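Long form salivary protein D7L1 (PDB 3NHI) sequesters host cysteinyl leukotrienes and binds thromboxane A2 analogues as a mosquito salivary protein, modulating the host response to blood feeding. Local coordinates at residues Q79-I84 with A143-I148; T85-K90 with S127-H132; E153-Y158 with A266-L271; I210-N215 with E262-D267. All coordinates share one frame; numbering follows the deposited sequence. Where two conformers were deposited one is given.

Contact 1 of 4, residues Q79-I84 with A143-I148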
# COMPACT_ATOMS: atom_id res chain seq x y z
N GLN A 79 -7.72 -19.68 4.50
CA GLN A 79 -8.43 -20.45 3.48
C GLN A 79 -8.19 -19.93 2.07
O GLN A 79 -8.14 -20.71 1.12
CB GLN A 79 -9.93 -20.45 3.76
CG GLN A 79 -10.32 -21.29 4.96
CD GLN A 79 -10.22 -22.78 4.70
OE1 GLN A 79 -10.42 -23.24 3.58
NE2 GLN A 79 -9.92 -23.54 5.75
N ALA A 80 -8.01 -18.62 1.94
CA ALA A 80 -7.86 -18.01 0.62
C ALA A 80 -6.59 -18.44 -0.12
O ALA A 80 -6.54 -18.41 -1.35
CB ALA A 80 -7.91 -16.50 0.74
N TYR A 81 -5.56 -18.87 0.62
CA TYR A 81 -4.25 -19.17 0.03
C TYR A 81 -3.67 -20.49 0.53
O TYR A 81 -2.49 -20.77 0.31
CB TYR A 81 -3.24 -18.02 0.26
CG TYR A 81 -3.76 -16.69 -0.22
CD1 TYR A 81 -3.76 -16.37 -1.58
CD2 TYR A 81 -4.32 -15.79 0.68
CE1 TYR A 81 -4.27 -15.14 -2.01
CE2 TYR A 81 -4.84 -14.57 0.24
CZ TYR A 81 -4.81 -14.26 -1.09
OH TYR A 81 -5.35 -13.05 -1.47
N LYS A 82 -4.51 -21.31 1.16
CA LYS A 82 -4.03 -22.54 1.82
C LYS A 82 -3.31 -23.55 0.91
O LYS A 82 -2.41 -24.25 1.37
CB LYS A 82 -5.17 -23.24 2.60
CG LYS A 82 -6.27 -23.79 1.73
CD LYS A 82 -7.36 -24.51 2.52
CE LYS A 82 -8.51 -24.87 1.59
NZ LYS A 82 -9.63 -25.58 2.28
N THR A 83 -3.68 -23.59 -0.36
CA THR A 83 -3.03 -24.52 -1.29
C THR A 83 -1.61 -24.08 -1.63
O THR A 83 -0.78 -24.90 -2.04
CB THR A 83 -3.87 -24.79 -2.55
OG1 THR A 83 -3.98 -23.60 -3.34
CG2 THR A 83 -5.25 -25.27 -2.17
N ILE A 84 -1.32 -22.79 -1.42
CA ILE A 84 -0.00 -22.23 -1.70
C ILE A 84 0.87 -22.23 -0.44
O ILE A 84 2.03 -22.64 -0.48
CB ILE A 84 -0.10 -20.80 -2.31
CG1 ILE A 84 -0.94 -20.83 -3.60
CG2 ILE A 84 1.29 -20.24 -2.58
CD1 ILE A 84 -1.52 -19.48 -4.00
N ALA A 143 3.43 -15.87 -8.24
CA ALA A 143 3.56 -16.87 -9.31
C ALA A 143 2.22 -17.56 -9.61
O ALA A 143 1.90 -17.83 -10.77
CB ALA A 143 4.64 -17.90 -8.95
N ALA A 144 1.44 -17.82 -8.56
CA ALA A 144 0.14 -18.48 -8.70
C ALA A 144 -0.96 -17.53 -9.15
O ALA A 144 -1.99 -17.98 -9.67
CB ALA A 144 -0.25 -19.16 -7.40
N MET A 145 -0.75 -16.24 -8.94
CA MET A 145 -1.78 -15.23 -9.17
C MET A 145 -1.24 -14.06 -9.99
O MET A 145 -0.91 -13.01 -9.46
CB MET A 145 -2.36 -14.76 -7.83
CG MET A 145 -3.18 -15.84 -7.12
SD MET A 145 -3.70 -15.47 -5.44
CE MET A 145 -4.69 -13.99 -5.67
N PRO A 146 -1.14 -14.25 -11.32
CA PRO A 146 -0.55 -13.24 -12.21
C PRO A 146 -1.31 -11.92 -12.27
O PRO A 146 -0.77 -10.92 -12.75
CB PRO A 146 -0.59 -13.93 -13.59
CG PRO A 146 -1.68 -14.94 -13.47
CD PRO A 146 -1.58 -15.44 -12.06
N GLU A 147 -2.54 -11.91 -11.76
CA GLU A 147 -3.40 -10.73 -11.74
C GLU A 147 -3.03 -9.73 -10.63
O GLU A 147 -3.61 -8.65 -10.55
CB GLU A 147 -4.87 -11.15 -11.64
CG GLU A 147 -5.28 -11.77 -10.29
CD GLU A 147 -5.17 -13.30 -10.21
OE1 GLU A 147 -4.32 -13.93 -10.88
OE2 GLU A 147 -5.96 -13.87 -9.42
N ILE A 148 -2.07 -10.09 -9.78
CA ILE A 148 -1.60 -9.20 -8.72
C ILE A 148 -0.45 -8.35 -9.26
O ILE A 148 0.45 -8.89 -9.92
CB ILE A 148 -1.06 -9.99 -7.49
CG1 ILE A 148 -2.12 -10.96 -6.95
CG2 ILE A 148 -0.58 -9.03 -6.39
CD1 ILE A 148 -1.61 -11.89 -5.86
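The first torsion of Y81 (chi1 -54°) sets CG beside the backbone N, and from there the phenol ring reaches the side chain of M145, which is extended through chi2 and turns at chi3 (60°). The extended CB-CG link carries SD to the ring edge, and the turn at chi3 then brings CE up beside CE1. This is a Met-aromatic contact of the edge type: M145 SD stands 3.5 Å from Y81 CE1 and 4.8 Å from the ring centroid, 90° off the ring normal, so it faces the ring's C-H rim and not its pi cloud. M145 CE follows at 3.9 Å from Y81 CE1, and the two side chains cross at about a right angle. One turn further along helix 73-85, I84 points its CB at the other segment; its extended CG1 branch ends in CD1, which lies 3.6 Å from A144 CB. Beyond the pair, I84 also rests on K140 and I141 of helix 135-144, and the Y81 ring meets H132 edge to face. A144 closes helix 135-144, M145 is the first residue to leave helical geometry, and a type I turn then runs from M145 to I148. No hydrogen bond crosses between the segments. The join between helix 73-85 and the end of helix 135-144 therefore rests on dispersion and on the favourable meeting of a polarisable sulfur with aromatic C-H.

Contact 2 of 4, residues T85-K90 with S127-H132. With EAH ((5S,7E,9E,11Z,14Z)-5-hydroxyicosa-7,9,11,14-tetraenoic acid), chain B.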
# COMPACT_ATOMS: atom_id res chain seq x y z
N THR A 85 0.32 -21.77 0.68
CA THR A 85 1.10 -21.67 1.92
C THR A 85 1.38 -23.02 2.58
O THR A 85 2.39 -23.20 3.26
CB THR A 85 0.39 -20.80 2.97
OG1 THR A 85 -0.85 -21.43 3.34
CG2 THR A 85 0.12 -19.41 2.43
N GLN A 86 0.44 -23.94 2.40
CA GLN A 86 0.47 -25.23 3.11
C GLN A 86 0.49 -25.11 4.64
O GLN A 86 0.89 -26.04 5.34
CB GLN A 86 1.64 -26.08 2.59
CG GLN A 86 1.42 -26.57 1.16
CD GLN A 86 0.19 -27.44 1.05
OE1 GLN A 86 -0.72 -27.18 0.25
NE2 GLN A 86 0.14 -28.49 1.87
N SER A 87 0.02 -23.98 5.15
CA SER A 87 -0.10 -23.81 6.60
C SER A 87 -1.07 -24.84 7.17
O SER A 87 -1.99 -25.30 6.49
CB SER A 87 -0.56 -22.38 6.93
OG SER A 87 0.48 -21.46 6.61
N LYS A 88 -0.85 -25.23 8.43
CA LYS A 88 -1.63 -26.30 9.04
C LYS A 88 -2.90 -25.77 9.71
O LYS A 88 -2.84 -24.87 10.55
CB LYS A 88 -0.79 -27.05 10.06
CG LYS A 88 0.37 -27.83 9.44
CD LYS A 88 1.18 -28.58 10.50
CE LYS A 88 2.22 -29.49 9.87
NZ LYS A 88 3.26 -28.75 9.10
N GLN A 89 -4.04 -26.36 9.37
CA GLN A 89 -5.34 -25.98 9.94
C GLN A 89 -5.33 -25.94 11.48
O GLN A 89 -5.89 -25.02 12.08
CB GLN A 89 -6.45 -26.91 9.44
CG GLN A 89 -7.81 -26.71 10.12
CD GLN A 89 -8.46 -25.38 9.76
OE1 GLN A 89 -8.89 -25.19 8.62
NE2 GLN A 89 -8.54 -24.47 10.72
N LYS A 90 -4.70 -26.93 12.10
CA LYS A 90 -4.61 -26.98 13.56
C LYS A 90 -3.97 -25.71 14.13
O LYS A 90 -4.50 -25.13 15.10
CB LYS A 90 -3.83 -28.23 14.01
CG LYS A 90 -3.66 -28.35 15.51
CD LYS A 90 -3.17 -29.74 15.91
CE LYS A 90 -3.05 -29.88 17.43
NZ LYS A 90 -1.92 -29.09 18.00
N SER A 127 2.03 -16.56 11.08
CA SER A 127 1.51 -15.27 10.64
C SER A 127 2.20 -14.79 9.36
O SER A 127 1.56 -14.20 8.49
CB SER A 127 1.60 -14.22 11.75
OG SER A 127 2.92 -13.70 11.91
N ARG A 128 3.49 -15.07 9.25
CA ARG A 128 4.24 -14.71 8.05
C ARG A 128 3.84 -15.54 6.85
O ARG A 128 3.90 -15.05 5.71
CB ARG A 128 5.75 -14.82 8.29
CG ARG A 128 6.23 -13.85 9.34
CD ARG A 128 7.72 -13.96 9.58
NE ARG A 128 8.47 -13.43 8.44
CZ ARG A 128 9.80 -13.30 8.39
NH1 ARG A 128 10.55 -13.68 9.41
NH2 ARG A 128 10.36 -12.80 7.30
N GLN A 129 3.40 -16.78 7.07
CA GLN A 129 2.83 -17.58 5.99
C GLN A 129 1.46 -17.03 5.58
O GLN A 129 1.22 -16.80 4.39
CB GLN A 129 2.71 -19.05 6.39
CG GLN A 129 4.07 -19.76 6.51
CD GLN A 129 4.87 -19.71 5.21
OE1 GLN A 129 4.39 -20.13 4.17
NE2 GLN A 129 6.09 -19.20 5.28
N LEU A 130 0.59 -16.78 6.56
CA LEU A 130 -0.78 -16.36 6.25
C LEU A 130 -0.84 -15.00 5.58
O LEU A 130 -1.63 -14.79 4.66
CB LEU A 130 -1.67 -16.35 7.50
CG LEU A 130 -1.82 -17.69 8.21
CD1 LEU A 130 -2.87 -17.56 9.29
CD2 LEU A 130 -2.17 -18.81 7.23
N TYR A 131 -0.02 -14.07 6.06
CA TYR A 131 -0.07 -12.68 5.62
C TYR A 131 1.10 -12.27 4.72
O TYR A 131 1.46 -11.09 4.63
CB TYR A 131 -0.22 -11.73 6.82
CG TYR A 131 -1.56 -11.86 7.51
CD1 TYR A 131 -2.68 -11.15 7.06
CD2 TYR A 131 -1.73 -12.70 8.62
CE1 TYR A 131 -3.93 -11.28 7.69
CE2 TYR A 131 -2.97 -12.83 9.25
CZ TYR A 131 -4.06 -12.12 8.79
OH TYR A 131 -5.27 -12.26 9.41
N HIS A 132 1.69 -13.25 4.04
CA HIS A 132 2.64 -12.98 2.95
C HIS A 132 3.82 -12.15 3.42
O HIS A 132 4.24 -11.17 2.78
CB HIS A 132 1.91 -12.34 1.75
CG HIS A 132 0.57 -12.96 1.49
ND1 HIS A 132 0.41 -14.32 1.27
CD2 HIS A 132 -0.66 -12.42 1.43
CE1 HIS A 132 -0.87 -14.58 1.09
NE2 HIS A 132 -1.54 -13.45 1.17
O1 EAH B . 8.16 -9.65 -0.85
C1 EAH B . 8.39 -9.33 0.34
O2 EAH B . 9.27 -8.50 0.66
C2 EAH B . 7.55 -9.96 1.43
C3 EAH B . 8.18 -9.74 2.81
C4 EAH B . 7.60 -8.50 3.50
C5 EAH B . 8.27 -8.29 4.84
O3 EAH B . 7.84 -9.23 5.69
C6 EAH B . 7.92 -6.90 5.38
C7 EAH B . 8.44 -6.71 6.80
C8 EAH B . 7.29 -6.72 7.78
C9 EAH B . 7.82 -6.77 9.14
C10 EAH B . 6.83 -6.95 10.02
C11 EAH B . 7.41 -6.99 11.36
C12 EAH B . 6.70 -7.25 12.47
C13 EAH B . 5.21 -7.51 12.46
C14 EAH B . 4.51 -6.20 12.75
C15 EAH B . 3.46 -6.07 13.56
C16 EAH B . 2.82 -7.23 14.30
C17 EAH B . 1.57 -7.66 13.55
C18 EAH B . 1.88 -8.81 12.61
C19 EAH B . 0.60 -9.52 12.20
C20 EAH B . 0.88 -10.61 11.19
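T85 OG1 accepts from S87 N at 3.2 Å with a nearly straight bond (175°), an ST turn at the end of helix 73-85, and both residues lean on Q129. The first torsion of T85 (chi1 63°) places OG1 between the backbone N and the carbonyl carbon, where it can meet that N-H, and sends the methyl CG2 to the opposite helix. There T85 CG2 approaches the backbone oxygen Q129 O to 3.4 Å. S87, just past the positive-phi residue Q86, brings its hydroxyl alongside helix 109-130: S87 OG is 3.3 Å from Q129 CB and 3.8 Å from L130 CD2. S87 O is bound by Y78 OH, and L130 O by Q77 NE2, two further ties from helix 73-85 to the same corner. S127, pointing away from the contact, and H132, just beyond the helix, line the lipid pocket. S127 CB is 3.7 Å from C20, the far end of the bound hydroxyeicosatetraenoic acid, and H132 O is 3.8 Å from C2 near its carboxylate. R128 is placed by NE bonding G133 O and by a cation-pi contact with W39; G133 O and W39 NE1 also hydrogen-bond the ligand. Across the two segments themselves no hydrogen bond forms. Polar bonds are made within the T85-S87 turn and to other residues, such as Y78 and Q77, so methyl, methylene and hydroxyl groups meet here by non-directional van der Waals packing, on the same segment whose S127 and H132 touch the eicosanoid.

Contact 3 of 4, residues E153-Y158 with A266-L271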
# COMPACT_ATOMS: atom_id res chain seq x y z
N GLU A 153 6.94 -3.56 -10.71
CA GLU A 153 5.97 -3.13 -11.71
C GLU A 153 5.19 -1.97 -11.12
O GLU A 153 4.64 -2.10 -10.02
CB GLU A 153 5.01 -4.28 -12.04
CG GLU A 153 3.90 -3.96 -13.03
CD GLU A 153 2.96 -5.14 -13.26
OE1 GLU A 153 2.82 -6.00 -12.37
OE2 GLU A 153 2.35 -5.20 -14.35
N SER A 154 5.12 -0.84 -11.82
CA SER A 154 4.34 0.29 -11.27
C SER A 154 2.85 0.02 -11.43
O SER A 154 2.44 -0.74 -12.31
CB SER A 154 4.71 1.61 -11.95
OG SER A 154 4.31 1.63 -13.32
N PHE A 155 2.05 0.66 -10.58
CA PHE A 155 0.62 0.57 -10.81
C PHE A 155 0.22 1.13 -12.16
O PHE A 155 -0.67 0.57 -12.81
CB PHE A 155 -0.22 1.18 -9.66
CG PHE A 155 -0.78 0.13 -8.74
CD1 PHE A 155 -1.73 -0.78 -9.22
CD2 PHE A 155 -0.34 0.02 -7.41
CE1 PHE A 155 -2.23 -1.79 -8.39
CE2 PHE A 155 -0.85 -0.99 -6.58
CZ PHE A 155 -1.79 -1.89 -7.07
N HIS A 156 0.90 2.18 -12.61
CA HIS A 156 0.56 2.75 -13.91
C HIS A 156 0.77 1.73 -15.03
O HIS A 156 -0.07 1.63 -15.92
CB HIS A 156 1.35 4.03 -14.18
CG HIS A 156 1.19 5.07 -13.11
ND1 HIS A 156 1.51 4.85 -11.79
CD2 HIS A 156 0.79 6.37 -13.19
CE1 HIS A 156 1.28 5.95 -11.09
NE2 HIS A 156 0.85 6.88 -11.92
N ALA A 157 1.85 0.96 -14.97
CA ALA A 157 2.10 -0.06 -15.99
C ALA A 157 1.16 -1.25 -15.87
O ALA A 157 0.65 -1.75 -16.89
CB ALA A 157 3.55 -0.53 -15.92
N TYR A 158 0.93 -1.71 -14.64
CA TYR A 158 -0.02 -2.78 -14.39
C TYR A 158 -1.40 -2.43 -14.94
O TYR A 158 -2.04 -3.23 -15.64
CB TYR A 158 -0.08 -3.08 -12.88
CG TYR A 158 -1.20 -4.02 -12.51
CD1 TYR A 158 -0.99 -5.40 -12.49
CD2 TYR A 158 -2.47 -3.53 -12.21
CE1 TYR A 158 -2.04 -6.27 -12.16
CE2 TYR A 158 -3.51 -4.39 -11.89
CZ TYR A 158 -3.29 -5.74 -11.87
OH TYR A 158 -4.35 -6.57 -11.55
N ALA A 266 6.23 1.06 -7.96
CA ALA A 266 7.02 -0.04 -8.53
C ALA A 266 7.95 -0.64 -7.49
O ALA A 266 8.16 -1.85 -7.48
CB ALA A 266 7.80 0.42 -9.77
N ASP A 267 8.48 0.19 -6.60
CA ASP A 267 9.45 -0.24 -5.61
C ASP A 267 8.94 0.15 -4.22
O ASP A 267 9.18 1.26 -3.75
CB ASP A 267 10.79 0.43 -5.91
CG ASP A 267 11.89 0.04 -4.94
OD1 ASP A 267 11.68 -0.78 -4.02
OD2 ASP A 267 13.01 0.59 -5.11
N TYR A 268 8.25 -0.78 -3.56
CA TYR A 268 7.65 -0.49 -2.26
C TYR A 268 8.69 -0.21 -1.17
O TYR A 268 8.35 0.35 -0.13
CB TYR A 268 6.71 -1.63 -1.84
CG TYR A 268 5.31 -1.57 -2.45
CD1 TYR A 268 5.02 -0.76 -3.55
CD2 TYR A 268 4.28 -2.35 -1.92
CE1 TYR A 268 3.74 -0.72 -4.09
CE2 TYR A 268 3.00 -2.33 -2.47
CZ TYR A 268 2.73 -1.50 -3.55
OH TYR A 268 1.47 -1.44 -4.12
N ALA A 269 9.95 -0.55 -1.43
CA ALA A 269 11.03 -0.27 -0.47
C ALA A 269 11.69 1.09 -0.69
O ALA A 269 12.59 1.47 0.06
CB ALA A 269 12.08 -1.38 -0.50
N TYR A 270 11.23 1.84 -1.69
CA TYR A 270 11.93 3.05 -2.13
C TYR A 270 12.30 4.04 -1.02
O TYR A 270 13.44 4.53 -0.98
CB TYR A 270 11.16 3.78 -3.24
CG TYR A 270 11.99 4.85 -3.89
CD1 TYR A 270 12.86 4.53 -4.94
CD2 TYR A 270 11.95 6.17 -3.44
CE1 TYR A 270 13.65 5.50 -5.53
CE2 TYR A 270 12.74 7.15 -4.03
CZ TYR A 270 13.58 6.81 -5.07
OH TYR A 270 14.37 7.77 -5.65
N LEU A 271 11.35 4.35 -0.15
CA LEU A 271 11.57 5.36 0.90
C LEU A 271 12.17 4.79 2.18
O LEU A 271 12.49 5.54 3.10
CB LEU A 271 10.26 6.09 1.23
CG LEU A 271 9.62 6.96 0.15
CD1 LEU A 271 8.30 7.53 0.63
CD2 LEU A 271 10.55 8.10 -0.27
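A266, at the end of helix 251-266, gives up the most surface here, because the extended backbone of E153 and S154 passes within van der Waals range of it. A266 CA points its hydrogen at E153 O in a C-H...O contact of 3.5 Å that is close to straight (165° at the hydrogen), and A266 CB sits 3.6 Å from S154 N. The carbonyl E153 O also takes K149 NZ, while the side chain of E153 turns away from A266 and is held through OE1 by the backbone N of Q150. A backbone bond between A266 and G152 ties the same two chain runs together. Y268, next but one along, reaches across with its hydroxyl: Y268 OH lies 3.4 Å from F155 CE2, near the plane of the F155 ring, so it meets C-H bonds at the edge, and the two side chains cross obliquely. That hydroxyl is hydrogen-bonded to E9 of helix 8-22, and K16 of the same helix makes a cation-pi contact with the ring. S154 is the N-cap of helix 155-163; its OG accepts from A157 N at 3.0 Å and also bonds E262 OE2. D267 OD1 takes A269 N in an Asx turn. A capped helix start thus packs against another helix's end, and the loop tyrosine, its side chain about 6 Å from that of K151, lies near the lipid site of this all-helical, odorant-binding-type protein.

Contact 4 of 4, residues I210-N215 with E262-D267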
# COMPACT_ATOMS: atom_id res chain seq x y z
N ILE A 210 -3.73 12.16 -1.50
CA ILE A 210 -3.24 12.99 -2.59
C ILE A 210 -2.35 14.12 -2.04
O ILE A 210 -1.26 14.37 -2.57
CB ILE A 210 -4.39 13.50 -3.48
CG1 ILE A 210 -5.11 12.30 -4.11
CG2 ILE A 210 -3.88 14.48 -4.55
CD1 ILE A 210 -6.34 12.66 -4.97
N VAL A 211 -2.78 14.75 -0.94
CA VAL A 211 -1.95 15.76 -0.28
C VAL A 211 -0.59 15.17 0.11
O VAL A 211 0.43 15.82 -0.09
CB VAL A 211 -2.67 16.37 0.94
CG1 VAL A 211 -1.72 17.23 1.78
CG2 VAL A 211 -3.86 17.21 0.47
N ARG A 212 -0.58 13.94 0.63
CA ARG A 212 0.67 13.29 1.04
C ARG A 212 1.68 13.24 -0.11
O ARG A 212 2.87 13.46 0.09
CB ARG A 212 0.41 11.88 1.57
CG ARG A 212 1.61 11.20 2.21
CD ARG A 212 1.17 9.85 2.74
NE ARG A 212 2.19 9.17 3.54
CZ ARG A 212 3.02 8.25 3.05
NH1 ARG A 212 3.00 7.94 1.76
NH2 ARG A 212 3.89 7.65 3.85
N ASP A 213 1.18 12.99 -1.32
CA ASP A 213 2.06 12.95 -2.49
C ASP A 213 2.68 14.30 -2.84
O ASP A 213 3.81 14.36 -3.32
CB ASP A 213 1.31 12.38 -3.70
CG ASP A 213 1.27 10.86 -3.71
OD1 ASP A 213 1.80 10.23 -2.77
OD2 ASP A 213 0.74 10.30 -4.68
N PHE A 214 1.94 15.39 -2.60
CA PHE A 214 2.51 16.73 -2.74
C PHE A 214 3.52 17.03 -1.63
O PHE A 214 4.56 17.65 -1.88
CB PHE A 214 1.41 17.80 -2.79
CG PHE A 214 0.68 17.85 -4.10
CD1 PHE A 214 -0.31 16.92 -4.41
CD2 PHE A 214 0.99 18.84 -5.03
CE1 PHE A 214 -0.99 16.98 -5.63
CE2 PHE A 214 0.31 18.91 -6.25
CZ PHE A 214 -0.68 17.98 -6.55
N ASN A 215 3.23 16.57 -0.42
CA ASN A 215 4.18 16.72 0.69
C ASN A 215 5.48 16.01 0.37
O ASN A 215 6.56 16.53 0.65
CB ASN A 215 3.59 16.20 2.00
CG ASN A 215 2.43 17.04 2.49
OD1 ASN A 215 2.22 18.17 2.04
ND2 ASN A 215 1.69 16.51 3.45
N GLU A 262 4.40 6.93 -9.15
CA GLU A 262 4.61 5.81 -10.06
C GLU A 262 5.87 5.01 -9.68
O GLU A 262 5.82 3.78 -9.53
CB GLU A 262 4.66 6.21 -11.53
CG GLU A 262 4.82 4.94 -12.36
CD GLU A 262 4.83 5.11 -13.86
OE1 GLU A 262 4.86 6.25 -14.36
OE2 GLU A 262 4.84 4.06 -14.54
N LEU A 263 6.98 5.72 -9.50
CA LEU A 263 8.21 5.08 -9.08
C LEU A 263 8.05 4.30 -7.78
O LEU A 263 8.43 3.13 -7.69
CB LEU A 263 9.33 6.12 -8.94
CG LEU A 263 10.65 5.63 -8.34
CD1 LEU A 263 11.25 4.44 -9.12
CD2 LEU A 263 11.60 6.80 -8.30
N ARG A 264 7.47 4.96 -6.78
CA ARG A 264 7.28 4.35 -5.47
C ARG A 264 6.35 3.14 -5.54
O ARG A 264 6.50 2.20 -4.76
CB ARG A 264 6.77 5.39 -4.48
CG ARG A 264 7.83 6.43 -4.15
CD ARG A 264 7.45 7.35 -3.03
NE ARG A 264 6.40 8.29 -3.40
CZ ARG A 264 5.14 8.24 -2.98
NH1 ARG A 264 4.68 7.29 -2.18
NH2 ARG A 264 4.30 9.17 -3.39
N SER A 265 5.40 3.16 -6.48
CA SER A 265 4.46 2.05 -6.62
C SER A 265 5.10 0.85 -7.28
O SER A 265 4.56 -0.25 -7.19
CB SER A 265 3.20 2.49 -7.39
OG SER A 265 3.40 2.50 -8.80
N ALA A 266 6.23 1.06 -7.96
CA ALA A 266 7.02 -0.04 -8.53
C ALA A 266 7.95 -0.64 -7.49
O ALA A 266 8.16 -1.85 -7.48
CB ALA A 266 7.80 0.42 -9.77
N ASP A 267 8.48 0.19 -6.60
CA ASP A 267 9.45 -0.24 -5.61
C ASP A 267 8.94 0.15 -4.22
O ASP A 267 9.18 1.26 -3.75
CB ASP A 267 10.79 0.43 -5.91
CG ASP A 267 11.89 0.04 -4.94
OD1 ASP A 267 11.68 -0.78 -4.02
OD2 ASP A 267 13.01 0.59 -5.11
O HOH W 1 4.67 11.81 -4.61
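R264 NH2 has two partners across the contact: it donates to D213 OD1 at 2.8 Å in a salt bridge, and to a water at 2.9 Å that in turn donates to D213 O at 3.0 Å. One guanidinium nitrogen thus holds both the side chain and the backbone of a single aspartate. The bond is single-pronged. D213 OD1 lies close to the guanidinium plane, but the arginine comes from above the carboxylate plane, 63° out of it, and the two flat groups stand 79° apart. R264 gets there by a bend at chi3 (-71°), and F260 makes a cation-pi contact with it. The second oxygen, D213 OD2, is satisfied elsewhere, by Y199 OH and H261 ND1, so the buried carboxylate is fully engaged and probably stays charged. R212 NH1 comes to 4.3 Å from R264 NH1; the salt bridges of R212 NH2 to E20 and D21 probably offset these neighbouring positive charges. On the facing helix S265 OG donates to E262 O at 2.8 Å and accepts from F155 N. E262 OE1 makes a salt bridge with R176, and OE2 meets T293. L263 O accepts from both A266 N and D267 N as the helix ends. Here is a buried interhelical salt bridge, reinforced by water, joining helices 207-216 and 251-266 of an all-helical fold related to odorant-binding proteins.

Contacts 1 and 2 share one half of the molecule, with centres about 12 Å apart, and both are partly buried, apolar or weakly polar meetings of neighbouring helices: helix 73-85 takes part in each, against helix 135-144 in contact 1 and helix 109-130 in contact 2. Contact 2 alone includes residues that line the lipid pocket. Contacts 3 and 4 are buried nearer the middle of the chain, their centres about 9 Å apart, and share A266 and D267 at the end of helix 251-266. Contact 3 relies on close backbone approach, a C-H...O contact and a hydroxyl at a ring edge, whereas contact 4 is the one with a salt bridge between its segments. Contact 4 lies across the chain's centre from contacts 1 and 2.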